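Local coordinates for protein diketoreductase (Acinetobacter baylyi, PDB 4E12) that reduces dicarbonyl compounds with NADH and probably also acts as an NAD-dependent (3S)-3-hydroxyacyl-CoA dehydrogenase, at residues G16-F21 against H147-N152; A154-T159 against Q168-F173. One frame throughout, in Å; residues are numbered along the deposited sequence.

From the N terminus the chain first makes strand 6-10 and helix 14-25, the opening elements of the Rossmann-type nucleotide-binding domain. The segment 16-21 of that helix has its partner 126 residues further on: interaction 1 closes this long loop when 147-152, in the connection between strands 139-144 and 153-158, comes back to it. Interaction 2 opens directly afterwards, where 154-159 is met by 168-173 across eight intervening residues, the last four in helix 164-176. The two contacts stand in series, neither nested nor crossed, with centres about 16 Å apart. Interaction 1 ties the first helix to a late loop; interaction 2 packs helix 164-176 on strand 153-158, next to the outermost strand 180-183 of the domain's sheet.

Interaction 1: residues G16-F21 against H147-N152; sequences GSQIAF and HVWVNN. With SO4 (sulfate ion), chain J.
Q18 reaches from its helix to the backbone of H147 and V148, where its carbonyl oxygen OE1 meets two successive amide N-H groups. The V148 N to Q18 OE1 bond is 3.0 Å long and fairly straight (157°), with V148 N almost in line with the CD-OE1 bond. H147 N is at 2.7 Å from Q18 OE1, but its N-H is bent away and the bond is weak. The other end of the amide, NE2, donates to N146 OD1, so both polar atoms of this buried side chain are engaged, fixing the amide's rotation. Nearer the helix, V148 CG2 packs on Q18 CB at 3.9 Å. W149 CZ3 lies 3.7 Å from Q18 OE1. The amide and indole planes are 46° apart. H147 O accepts from both V150 N and N151 N, which holds 147-151 in a tight turn. H147 NE2 donates to O3 of a sulfate, probably from the crystallisation liquor, at 3.3 Å. Q18 lies one turn on from the NAD(+)-binding V14 and L15. The contact thus joins coenzyme-binding helix 14-25, holding G16 of what is probably the Rossmann GxGxxG motif, to the loop between strands 139-144 and 153-158, with helix 37-57 beside S17 and A20.

Interaction 2: residues A154-T159 against Q168-F173; sequences AEVMGT and QQVVEF
V156 points from its strand toward the helix and meets V170 and V171 with a different methyl for each. V156 CG2 touches V171 CG2 at 4.2 Å. V156 CG1 lies 4.4 Å from V170 CG1, so the forked side chain spans two consecutive helix residues. The division follows from the rotation of V156: CG1 stands opposite the backbone N (chi1 -178°) and CG2 opposite the carbonyl carbon, which spreads the two methyls toward separate partners. On the helix the two valines present themselves differently. V170 directs its CB at the strand, whereas V171 sets out along the flank of the contact, and its side chain lies about at a right angle to that of V156. The touch is thus made through methyl groups alone, at rather loose van der Waals distances, and is purely apolar. All three valines are buried, and the backbones stay well apart, with 7.0 Å between V156 CA and V171 CA. This is the strand-to-helix packing of a beta-alpha-beta unit formed by strand 153-158, helix 164-176 and strand 180-183. L142 of strand 139-144 adjoins both V156 and V170, and P181 and E183 of strand 180-183 adjoin V171, so helix 164-176 lies against three neighbouring strands of the sheet.

Interaction 1: residues G16-F21 against H147-N152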
loop_
_atom_site.group_PDB
_atom_site.type_symbol
_atom_site.label_atom_id
_atom_site.label_comp_id
_atom_site.label_asym_id
_atom_site.label_seq_id
_atom_site.Cartn_x
_atom_site.Cartn_y
_atom_site.Cartn_z
ATOM N N GLY A 16 15.633 4.202 21.508
ATOM C CA GLY A 16 16.308 3.459 22.557
ATOM C C GLY A 16 15.500 3.345 23.843
ATOM O O GLY A 16 15.517 2.312 24.516
ATOM N N SER A 17 14.795 4.403 24.205
ATOM C CA SER A 17 14.051 4.366 25.464
ATOM C C SER A 17 12.845 3.430 25.351
ATOM O O SER A 17 12.540 2.714 26.302
ATOM C CB SER A 17 13.621 5.757 25.939
ATOM O OG SER A 17 12.688 6.325 25.047
ATOM N N GLN A 18 12.169 3.415 24.204
ATOM C CA GLN A 18 11.050 2.478 24.016
ATOM C C GLN A 18 11.530 1.032 24.043
ATOM O O GLN A 18 10.884 0.161 24.630
ATOM C CB GLN A 18 10.337 2.731 22.692
ATOM C CG GLN A 18 9.705 4.088 22.609
ATOM C CD GLN A 18 8.939 4.320 21.327
ATOM O OE1 GLN A 18 8.293 3.420 20.785
ATOM N NE2 GLN A 18 9.013 5.537 20.833
ATOM N N ILE A 19 12.657 0.766 23.390
ATOM C CA ILE A 19 13.187 -0.584 23.327
ATOM C C ILE A 19 13.566 -1.040 24.729
ATOM O O ILE A 19 13.271 -2.167 25.134
ATOM C CB ILE A 19 14.435 -0.652 22.411
ATOM C CG1 ILE A 19 14.047 -0.333 20.961
ATOM C CG2 ILE A 19 15.112 -2.011 22.551
ATOM C CD1 ILE A 19 15.229 -0.214 20.000
ATOM N N ALA A 20 14.217 -0.146 25.461
ATOM C CA ALA A 20 14.651 -0.436 26.816
ATOM C C ALA A 20 13.454 -0.672 27.720
ATOM O O ALA A 20 13.444 -1.630 28.499
ATOM C CB ALA A 20 15.528 0.693 27.340
ATOM N N PHE A 21 12.422 0.162 27.587
ATOM C CA PHE A 21 11.271 0.056 28.459
ATOM C C PHE A 21 10.453 -1.182 28.164
ATOM O O PHE A 21 10.072 -1.889 29.088
ATOM C CB PHE A 21 10.375 1.302 28.427
ATOM C CG PHE A 21 9.410 1.350 29.576
ATOM C CD1 PHE A 21 9.777 1.961 30.774
ATOM C CD2 PHE A 21 8.140 0.775 29.471
ATOM C CE1 PHE A 21 8.886 2.002 31.868
ATOM C CE2 PHE A 21 7.247 0.808 30.548
ATOM C CZ PHE A 21 7.617 1.424 31.747
ATOM N N HIS A 147 6.684 3.732 18.600
ATOM C CA HIS A 147 5.543 3.248 19.383
ATOM C C HIS A 147 5.508 1.725 19.420
ATOM O O HIS A 147 4.529 1.101 19.000
ATOM C CB HIS A 147 4.226 3.830 18.865
ATOM C CG HIS A 147 4.129 5.317 19.018
ATOM N ND1 HIS A 147 2.926 5.982 19.109
ATOM C CD2 HIS A 147 5.091 6.268 19.099
ATOM C CE1 HIS A 147 3.150 7.276 19.236
ATOM N NE2 HIS A 147 4.456 7.477 19.234
ATOM N N VAL A 148 6.579 1.143 19.955
ATOM C CA VAL A 148 6.800 -0.298 19.925
ATOM C C VAL A 148 5.723 -1.077 20.670
ATOM O O VAL A 148 5.498 -2.249 20.371
ATOM C CB VAL A 148 8.181 -0.690 20.516
ATOM C CG1 VAL A 148 9.304 0.043 19.793
ATOM C CG2 VAL A 148 8.215 -0.424 22.016
ATOM N N TRP A 149 5.073 -0.451 21.646
ATOM C CA TRP A 149 4.055 -1.151 22.421
ATOM C C TRP A 149 2.834 -1.456 21.553
ATOM O O TRP A 149 2.113 -2.424 21.810
ATOM C CB TRP A 149 3.635 -0.343 23.661
ATOM C CG TRP A 149 3.051 0.987 23.319
ATOM C CD1 TRP A 149 1.738 1.274 23.048
ATOM C CD2 TRP A 149 3.765 2.218 23.195
ATOM N NE1 TRP A 149 1.597 2.608 22.756
ATOM C CE2 TRP A 149 2.826 3.212 22.834
ATOM C CE3 TRP A 149 5.110 2.578 23.342
ATOM C CZ2 TRP A 149 3.193 4.549 22.615
ATOM C CZ3 TRP A 149 5.475 3.906 23.125
ATOM C CH2 TRP A 149 4.519 4.873 22.766
ATOM N N VAL A 150 2.610 -0.636 20.525
ATOM C CA VAL A 150 1.456 -0.801 19.638
ATOM C C VAL A 150 1.858 -1.288 18.233
ATOM O O VAL A 150 1.290 -2.256 17.714
ATOM C CB VAL A 150 0.605 0.498 19.566
ATOM C CG1 VAL A 150 1.454 1.674 19.105
ATOM C CG2 VAL A 150 -0.583 0.298 18.649
ATOM N N ASN A 151 2.843 -0.639 17.627
ATOM C CA ASN A 151 3.382 -1.108 16.349
ATOM C C ASN A 151 4.499 -2.070 16.695
ATOM O O ASN A 151 5.679 -1.708 16.664
ATOM C CB ASN A 151 3.936 0.074 15.563
ATOM C CG ASN A 151 2.896 1.147 15.342
ATOM O OD1 ASN A 151 1.717 0.846 15.130
ATOM N ND2 ASN A 151 3.314 2.406 15.420
ATOM N N ASN A 152 4.112 -3.289 17.051
ATOM C CA ASN A 152 5.021 -4.216 17.709
ATOM C C ASN A 152 5.702 -5.222 16.785
ATOM O O ASN A 152 5.840 -6.394 17.133
ATOM C CB ASN A 152 4.320 -4.945 18.855
ATOM C CG ASN A 152 3.128 -5.752 18.388
ATOM O OD1 ASN A 152 2.418 -5.365 17.456
ATOM N ND2 ASN A 152 2.909 -6.882 19.024
HETATM S S SO4 J . 7.123 10.252 19.500
HETATM O O1 SO4 J . 7.316 8.825 19.827
HETATM O O2 SO4 J . 7.709 11.075 20.581
HETATM O O3 SO4 J . 5.675 10.526 19.378
HETATM O O4 SO4 J . 7.796 10.564 18.219
#

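Interaction 2: residues A154-T159 against Q168-F173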
loop_
_atom_site.group_PDB
_atom_site.type_symbol
_atom_site.label_atom_id
_atom_site.label_comp_id
_atom_site.label_asym_id
_atom_site.label_seq_id
_atom_site.Cartn_x
_atom_site.Cartn_y
_atom_site.Cartn_z
ATOM N N ALA A 154 9.194 -6.577 15.079
ATOM C CA ALA A 154 10.640 -6.554 15.244
ATOM C C ALA A 154 11.222 -7.278 14.045
ATOM O O ALA A 154 11.132 -8.504 13.931
ATOM C CB ALA A 154 11.063 -7.227 16.549
ATOM N N GLU A 155 11.779 -6.505 13.119
ATOM C CA GLU A 155 12.378 -7.056 11.916
ATOM C C GLU A 155 13.784 -7.527 12.184
ATOM O O GLU A 155 14.659 -6.723 12.521
ATOM C CB GLU A 155 12.381 -6.012 10.809
ATOM C CG GLU A 155 10.963 -5.688 10.344
ATOM C CD GLU A 155 10.886 -4.510 9.381
ATOM O OE1 GLU A 155 11.403 -3.426 9.716
ATOM O OE2 GLU A 155 10.304 -4.670 8.289
ATOM N N VAL A 156 13.984 -8.829 12.022
ATOM C CA VAL A 156 15.254 -9.476 12.321
ATOM C C VAL A 156 16.006 -9.722 11.028
ATOM O O VAL A 156 15.489 -10.357 10.108
ATOM C CB VAL A 156 15.044 -10.832 13.023
ATOM C CG1 VAL A 156 16.398 -11.470 13.360
ATOM C CG2 VAL A 156 14.210 -10.644 14.288
ATOM N N MET A 157 17.232 -9.223 10.952
ATOM C CA MET A 157 17.971 -9.293 9.705
ATOM C C MET A 157 19.467 -9.374 9.988
ATOM O O MET A 157 20.060 -8.415 10.489
ATOM C CB MET A 157 17.656 -8.036 8.886
ATOM C CG MET A 157 18.177 -8.014 7.467
ATOM S SD MET A 157 17.723 -6.479 6.632
ATOM C CE MET A 157 18.959 -5.380 7.314
ATOM N N GLY A 158 20.073 -10.512 9.662
ATOM C CA GLY A 158 21.504 -10.665 9.861
ATOM C C GLY A 158 22.321 -10.544 8.592
ATOM O O GLY A 158 21.805 -10.150 7.541
ATOM N N THR A 159 23.607 -10.876 8.685
ATOM C CA THR A 159 24.460 -10.937 7.501
ATOM C C THR A 159 24.701 -12.405 7.181
ATOM O O THR A 159 24.214 -13.292 7.889
ATOM C CB THR A 159 25.851 -10.301 7.750
ATOM O OG1 THR A 159 26.570 -11.109 8.688
ATOM C CG2 THR A 159 25.712 -8.897 8.315
ATOM N N GLN A 168 18.077 -17.221 15.791
ATOM C CA GLN A 168 16.892 -17.772 16.425
ATOM C C GLN A 168 16.736 -17.297 17.871
ATOM O O GLN A 168 15.614 -17.099 18.343
ATOM C CB GLN A 168 16.865 -19.303 16.359
ATOM C CG GLN A 168 15.605 -19.899 16.960
ATOM C CD GLN A 168 14.348 -19.613 16.139
ATOM O OE1 GLN A 168 14.421 -19.156 14.993
ATOM N NE2 GLN A 168 13.186 -19.878 16.729
ATOM N N GLN A 169 17.843 -17.111 18.583
ATOM C CA GLN A 169 17.747 -16.600 19.946
ATOM C C GLN A 169 17.170 -15.181 19.943
ATOM O O GLN A 169 16.345 -14.851 20.795
ATOM C CB GLN A 169 19.099 -16.632 20.668
ATOM C CG GLN A 169 19.703 -18.020 20.760
ATOM C CD GLN A 169 21.008 -18.049 21.532
ATOM O OE1 GLN A 169 21.404 -17.055 22.146
ATOM N NE2 GLN A 169 21.693 -19.189 21.494
ATOM N N VAL A 170 17.599 -14.349 18.994
ATOM C CA VAL A 170 17.040 -13.002 18.883
ATOM C C VAL A 170 15.553 -13.073 18.515
ATOM O O VAL A 170 14.736 -12.308 19.043
ATOM C CB VAL A 170 17.826 -12.131 17.862
ATOM C CG1 VAL A 170 17.124 -10.801 17.640
ATOM C CG2 VAL A 170 19.236 -11.869 18.380
ATOM N N VAL A 171 15.195 -13.987 17.615
ATOM C CA VAL A 171 13.793 -14.175 17.286
ATOM C C VAL A 171 13.008 -14.527 18.530
ATOM O O VAL A 171 11.928 -13.989 18.757
ATOM C CB VAL A 171 13.557 -15.252 16.202
ATOM C CG1 VAL A 171 12.069 -15.546 16.077
ATOM C CG2 VAL A 171 14.083 -14.760 14.862
ATOM N N GLU A 172 13.544 -15.418 19.356
ATOM C CA GLU A 172 12.825 -15.803 20.566
ATOM C C GLU A 172 12.806 -14.659 21.575
ATOM O O GLU A 172 11.817 -14.460 22.283
ATOM C CB GLU A 172 13.403 -17.104 21.145
ATOM C CG GLU A 172 13.125 -18.306 20.225
ATOM C CD GLU A 172 13.845 -19.568 20.642
ATOM O OE1 GLU A 172 14.682 -19.495 21.567
ATOM O OE2 GLU A 172 13.578 -20.630 20.031
ATOM N N PHE A 173 13.891 -13.892 21.629
ATOM C CA PHE A 173 13.903 -12.696 22.461
ATOM C C PHE A 173 12.817 -11.735 21.995
ATOM O O PHE A 173 12.069 -11.193 22.810
ATOM C CB PHE A 173 15.249 -11.969 22.391
ATOM C CG PHE A 173 15.228 -10.613 23.022
ATOM C CD1 PHE A 173 15.298 -10.470 24.404
ATOM C CD2 PHE A 173 15.132 -9.468 22.229
ATOM C CE1 PHE A 173 15.273 -9.197 24.993
ATOM C CE2 PHE A 173 15.105 -8.190 22.799
ATOM C CZ PHE A 173 15.175 -8.045 24.179
#